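Long-range contact in glucan-binding protein C, GbpC (Streptococcus mutans UA159, PDB 5UQZ), which probably binds glucan at the streptococcal cell surface and mediates both sucrose-dependent and sucrose-independent adherence: residues A[28-42]-A[337-349]. Sequence-based numbering, arbitrary orientation.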
loop_
_atom_site.group_PDB
_atom_site.type_symbol
_atom_site.label_atom_id
_atom_site.label_comp_id
_atom_site.label_asym_id
_atom_site.label_seq_id
_atom_site.Cartn_x
_atom_site.Cartn_y
_atom_site.Cartn_z
ATOM N N TYR A 28 -1.644 -11.569 25.431
ATOM C CA TYR A 28 -1.885 -12.938 24.994
ATOM C C TYR A 28 -3.293 -13.098 24.412
ATOM O O TYR A 28 -3.456 -13.667 23.325
ATOM C CB TYR A 28 -1.646 -13.892 26.167
ATOM C CG TYR A 28 -2.287 -15.233 26.007
ATOM C CD1 TYR A 28 -1.725 -16.167 25.134
ATOM C CD2 TYR A 28 -3.458 -15.573 26.675
ATOM C CE1 TYR A 28 -2.297 -17.403 24.942
ATOM C CE2 TYR A 28 -4.041 -16.820 26.482
ATOM C CZ TYR A 28 -3.450 -17.727 25.610
ATOM O OH TYR A 28 -3.999 -18.963 25.400
ATOM N N GLN A 29 -4.317 -12.567 25.092
ATOM C CA GLN A 29 -5.671 -12.676 24.550
ATOM C C GLN A 29 -5.762 -12.028 23.174
ATOM O O GLN A 29 -6.401 -12.569 22.260
ATOM C CB GLN A 29 -6.663 -12.016 25.490
ATOM C CG GLN A 29 -6.803 -12.770 26.816
ATOM C CD GLN A 29 -7.770 -12.096 27.721
ATOM O OE1 GLN A 29 -7.625 -10.907 28.041
ATOM N NE2 GLN A 29 -8.784 -12.833 28.135
ATOM N N SER A 30 -5.151 -10.855 23.016
ATOM C CA SER A 30 -5.149 -10.171 21.722
ATOM C C SER A 30 -4.392 -10.991 20.685
ATOM O O SER A 30 -4.830 -11.124 19.523
ATOM C CB SER A 30 -4.493 -8.794 21.899
ATOM O OG SER A 30 -4.322 -8.148 20.638
ATOM N N ASP A 31 -3.219 -11.503 21.072
ATOM C CA ASP A 31 -2.408 -12.297 20.155
ATOM C C ASP A 31 -3.122 -13.570 19.707
ATOM O O ASP A 31 -2.955 -13.998 18.558
ATOM C CB ASP A 31 -1.090 -12.695 20.813
ATOM C CG ASP A 31 -0.110 -11.537 20.966
ATOM O OD1 ASP A 31 -0.334 -10.468 20.366
ATOM O OD2 ASP A 31 0.907 -11.699 21.688
ATOM N N VAL A 32 -3.883 -14.219 20.592
ATOM C CA VAL A 32 -4.595 -15.434 20.204
ATOM C C VAL A 32 -5.598 -15.115 19.113
ATOM O O VAL A 32 -5.739 -15.870 18.152
ATOM C CB VAL A 32 -5.274 -16.109 21.408
ATOM C CG1 VAL A 32 -6.304 -17.166 20.952
ATOM C CG2 VAL A 32 -4.254 -16.728 22.323
ATOM N N LYS A 33 -6.303 -13.990 19.237
ATOM C CA LYS A 33 -7.271 -13.654 18.204
ATOM C C LYS A 33 -6.582 -13.381 16.879
ATOM O O LYS A 33 -7.075 -13.787 15.810
ATOM C CB LYS A 33 -8.085 -12.442 18.661
ATOM C CG LYS A 33 -9.098 -12.823 19.726
ATOM C CD LYS A 33 -9.869 -11.665 20.185
ATOM C CE LYS A 33 -8.940 -10.723 20.813
ATOM N NZ LYS A 33 -9.256 -9.315 20.456
ATOM N N GLU A 34 -5.451 -12.682 16.923
ATOM C CA GLU A 34 -4.747 -12.404 15.682
ATOM C C GLU A 34 -4.231 -13.691 15.068
ATOM O O GLU A 34 -4.328 -13.888 13.855
ATOM C CB GLU A 34 -3.586 -11.443 15.920
ATOM C CG GLU A 34 -4.007 -10.042 16.260
ATOM C CD GLU A 34 -2.856 -9.055 16.141
ATOM O OE1 GLU A 34 -1.722 -9.429 15.754
ATOM O OE2 GLU A 34 -3.097 -7.875 16.408
ATOM N N TYR A 35 -3.685 -14.579 15.902
ATOM C CA TYR A 35 -3.169 -15.853 15.435
ATOM C C TYR A 35 -4.267 -16.669 14.775
ATOM O O TYR A 35 -4.067 -17.267 13.709
ATOM C CB TYR A 35 -2.594 -16.633 16.627
ATOM C CG TYR A 35 -2.183 -18.010 16.232
ATOM C CD1 TYR A 35 -0.937 -18.245 15.655
ATOM C CD2 TYR A 35 -3.057 -19.071 16.372
ATOM C CE1 TYR A 35 -0.561 -19.493 15.290
ATOM C CE2 TYR A 35 -2.690 -20.357 15.966
ATOM C CZ TYR A 35 -1.444 -20.538 15.419
ATOM O OH TYR A 35 -1.026 -21.794 15.040
ATOM N N GLU A 36 -5.443 -16.740 15.409
ATOM C CA GLU A 36 -6.502 -17.549 14.833
ATOM C C GLU A 36 -6.927 -17.001 13.479
ATOM O O GLU A 36 -7.225 -17.774 12.550
ATOM C CB GLU A 36 -7.677 -17.650 15.795
ATOM C CG GLU A 36 -7.361 -18.419 17.090
ATOM C CD GLU A 36 -6.958 -19.871 16.866
ATOM O OE1 GLU A 36 -7.347 -20.480 15.848
ATOM O OE2 GLU A 36 -6.275 -20.432 17.759
ATOM N N ALA A 37 -6.977 -15.662 13.337
ATOM C CA ALA A 37 -7.327 -15.109 12.029
ATOM C C ALA A 37 -6.251 -15.400 10.987
ATOM O O ALA A 37 -6.561 -15.815 9.850
ATOM C CB ALA A 37 -7.510 -13.613 12.184
ATOM N N GLN A 38 -4.982 -15.236 11.356
ATOM C CA GLN A 38 -3.910 -15.501 10.400
ATOM C C GLN A 38 -3.864 -16.967 10.027
ATOM O O GLN A 38 -3.657 -17.314 8.853
ATOM C CB GLN A 38 -2.568 -15.134 11.008
ATOM C CG GLN A 38 -2.354 -13.672 11.162
ATOM C CD GLN A 38 -1.081 -13.357 11.887
ATOM O OE1 GLN A 38 -1.089 -12.951 13.062
ATOM N NE2 GLN A 38 0.014 -13.522 11.193
ATOM N N LYS A 39 -4.044 -17.836 11.025
ATOM C CA LYS A 39 -3.994 -19.265 10.748
ATOM C C LYS A 39 -5.123 -19.676 9.808
ATOM O O LYS A 39 -4.908 -20.446 8.874
ATOM C CB LYS A 39 -4.089 -20.021 12.069
ATOM C CG LYS A 39 -3.978 -21.523 11.892
ATOM C CD LYS A 39 -2.565 -21.959 11.508
ATOM C CE LYS A 39 -2.336 -23.489 11.692
ATOM N NZ LYS A 39 -1.045 -23.908 11.101
ATOM N N ALA A 40 -6.346 -19.177 10.040
ATOM C CA ALA A 40 -7.462 -19.520 9.167
ATOM C C ALA A 40 -7.198 -19.055 7.746
ATOM O O ALA A 40 -7.484 -19.786 6.795
ATOM C CB ALA A 40 -8.742 -18.884 9.686
ATOM N N ALA A 41 -6.708 -17.824 7.580
ATOM C CA ALA A 41 -6.432 -17.324 6.239
ATOM C C ALA A 41 -5.336 -18.142 5.556
ATOM O O ALA A 41 -5.449 -18.455 4.357
ATOM C CB ALA A 41 -6.026 -15.850 6.347
ATOM N N TYR A 42 -4.257 -18.484 6.296
ATOM C CA TYR A 42 -3.171 -19.294 5.750
ATOM C C TYR A 42 -3.657 -20.672 5.333
ATOM O O TYR A 42 -3.326 -21.152 4.239
ATOM C CB TYR A 42 -2.076 -19.400 6.794
ATOM C CG TYR A 42 -0.865 -20.199 6.356
ATOM C CD1 TYR A 42 -0.146 -19.846 5.224
ATOM C CD2 TYR A 42 -0.422 -21.280 7.112
ATOM C CE1 TYR A 42 0.993 -20.542 4.861
ATOM C CE2 TYR A 42 0.713 -21.998 6.744
ATOM C CZ TYR A 42 1.421 -21.615 5.616
ATOM O OH TYR A 42 2.559 -22.283 5.259
ATOM N N VAL A 337 -0.099 -12.255 0.406
ATOM C CA VAL A 337 -0.935 -13.422 0.729
ATOM C C VAL A 337 -0.731 -13.794 2.189
ATOM O O VAL A 337 0.282 -13.424 2.804
ATOM C CB VAL A 337 -0.636 -14.627 -0.189
ATOM C CG1 VAL A 337 -1.001 -14.280 -1.629
ATOM C CG2 VAL A 337 0.809 -15.058 -0.031
ATOM N N PRO A 338 -1.661 -14.533 2.782
ATOM C CA PRO A 338 -1.432 -15.002 4.162
ATOM C C PRO A 338 -0.211 -15.906 4.239
ATOM O O PRO A 338 0.044 -16.704 3.338
ATOM C CB PRO A 338 -2.691 -15.800 4.471
ATOM C CG PRO A 338 -3.617 -15.625 3.408
ATOM C CD PRO A 338 -2.962 -14.974 2.234
ATOM N N LYS A 339 0.496 -15.807 5.367
ATOM C CA LYS A 339 1.728 -16.545 5.598
ATOM C C LYS A 339 1.555 -17.387 6.858
ATOM O O LYS A 339 0.552 -17.283 7.595
ATOM C CB LYS A 339 2.901 -15.579 5.813
ATOM C CG LYS A 339 3.085 -14.541 4.751
ATOM C CD LYS A 339 3.539 -15.084 3.478
ATOM C CE LYS A 339 3.639 -13.967 2.452
ATOM N NZ LYS A 339 4.235 -14.491 1.189
ATOM N N ASP A 340 2.551 -18.226 7.114
ATOM C CA ASP A 340 2.489 -19.124 8.250
ATOM C C ASP A 340 2.664 -18.319 9.534
ATOM O O ASP A 340 3.715 -17.695 9.727
ATOM C CB ASP A 340 3.658 -20.100 8.077
ATOM C CG ASP A 340 3.708 -21.160 9.147
ATOM O OD1 ASP A 340 2.977 -21.101 10.143
ATOM O OD2 ASP A 340 4.544 -22.082 8.985
ATOM N N PRO A 341 1.688 -18.317 10.444
ATOM C CA PRO A 341 1.845 -17.570 11.706
ATOM C C PRO A 341 2.693 -18.282 12.739
ATOM O O PRO A 341 2.924 -17.727 13.817
ATOM C CB PRO A 341 0.411 -17.432 12.206
ATOM C CG PRO A 341 -0.273 -18.669 11.704
ATOM C CD PRO A 341 0.382 -18.990 10.341
ATOM N N GLY A 342 3.176 -19.478 12.447
ATOM C CA GLY A 342 3.960 -20.211 13.436
ATOM C C GLY A 342 3.087 -20.868 14.500
ATOM O O GLY A 342 1.944 -21.265 14.254
ATOM N N ALA A 343 3.639 -20.974 15.702
ATOM C CA ALA A 343 2.978 -21.671 16.805
ATOM C C ALA A 343 1.989 -20.752 17.502
ATOM O O ALA A 343 2.194 -19.541 17.586
ATOM C CB ALA A 343 4.000 -22.168 17.831
ATOM N N LYS A 344 0.901 -21.345 17.991
ATOM C CA LYS A 344 -0.086 -20.576 18.728
ATOM C C LYS A 344 0.542 -19.914 19.955
ATOM O O LYS A 344 1.380 -20.514 20.633
ATOM C CB LYS A 344 -1.249 -21.478 19.131
ATOM C CG LYS A 344 -2.393 -20.775 19.801
ATOM C CD LYS A 344 -3.269 -21.744 20.539
ATOM C CE LYS A 344 -4.697 -21.246 20.611
ATOM N NZ LYS A 344 -5.366 -21.681 21.861
ATOM N N PRO A 345 0.192 -18.675 20.244
ATOM C CA PRO A 345 0.663 -18.032 21.473
ATOM C C PRO A 345 0.328 -18.861 22.703
ATOM O O PRO A 345 -0.687 -19.563 22.755
ATOM C CB PRO A 345 -0.107 -16.702 21.490
ATOM C CG PRO A 345 -0.456 -16.423 20.077
ATOM C CD PRO A 345 -0.672 -17.789 19.447
ATOM N N THR A 346 1.201 -18.776 23.681
ATOM C CA THR A 346 1.017 -19.457 24.961
ATOM C C THR A 346 0.813 -18.425 26.067
ATOM O O THR A 346 1.416 -17.344 26.021
ATOM C CB THR A 346 2.225 -20.335 25.296
ATOM O OG1 THR A 346 3.418 -19.542 25.224
ATOM C CG2 THR A 346 2.332 -21.498 24.303
ATOM N N PRO A 347 -0.039 -18.724 27.055
ATOM C CA PRO A 347 -0.347 -17.725 28.066
ATOM C C PRO A 347 0.841 -17.514 28.984
ATOM O O PRO A 347 1.663 -18.428 29.175
ATOM C CB PRO A 347 -1.527 -18.348 28.833
ATOM C CG PRO A 347 -1.414 -19.785 28.598
ATOM C CD PRO A 347 -0.867 -19.933 27.207
ATOM N N PRO A 348 1.005 -16.314 29.532
ATOM C CA PRO A 348 2.093 -16.094 30.487
ATOM C C PRO A 348 1.881 -16.875 31.770
ATOM O O PRO A 348 0.755 -17.164 32.175
ATOM C CB PRO A 348 2.014 -14.594 30.776
ATOM C CG PRO A 348 0.560 -14.243 30.533
ATOM C CD PRO A 348 0.193 -15.095 29.332
ATOM N N GLU A 349 2.996 -17.263 32.369
ATOM C CA GLU A 349 2.964 -17.914 33.670
ATOM C C GLU A 349 2.558 -16.907 34.739
ATOM O O GLU A 349 3.076 -15.791 34.784
ATOM C CB GLU A 349 4.337 -18.506 33.980
ATOM C CG GLU A 349 4.707 -19.656 33.049
ATOM C CD GLU A 349 6.026 -20.319 33.404
ATOM O OE1 GLU A 349 6.682 -19.879 34.368
ATOM O OE2 GLU A 349 6.414 -21.281 32.704
HETATM O O HOH W 1 -2.760 -20.774 23.786
HETATM O O HOH W 2 -1.655 -15.666 7.648
HETATM O O HOH W 3 0.826 -15.116 9.594
HETATM O O HOH W 4 1.001 -22.396 11.551
#
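Y28, Y35 and Y42, spaced seven residues apart on the helix, each lay a ring face against the chain of 337-349 in a CH-pi contact. P347 CB sits 3.8 Å from the Y28 ring centroid, and D340 CB covers the Y42 ring. With CG anti to the backbone N (chi1 174°), Y35 crosses K344 at about a right angle, K344 CA 3.6 Å from its ring centroid; K39 CB lies over the opposite face, toward the rim. P345 and P341 fill the intervals between rings. P345 CD packs 3.6 Å from Y35 CG, its CG against D31; P341 sets CG 3.7 Å from Y35 CE1 and CB against Q38 CB. Past Y42, P338 CG meets A41 CB.

One direct hydrogen bond crosses, Y35 OH to G342 O at 3.1 Å. Within the tail, D340 OD1 accepts from G342 N in an Asx turn, at the P341-G342 kink. Three waters bridge Y28 OH to P345 O, Q38 O to K339 O, and K39 NZ, salt-bridged to E43, to D340 OD1 and G342 O.

The proline-rich tail, largely polyproline II-like over 343-349, runs antiparallel to helix 3-51, here a predicted coiled coil; together they project from the beta-supersandwich domain, probably as part of a stalk.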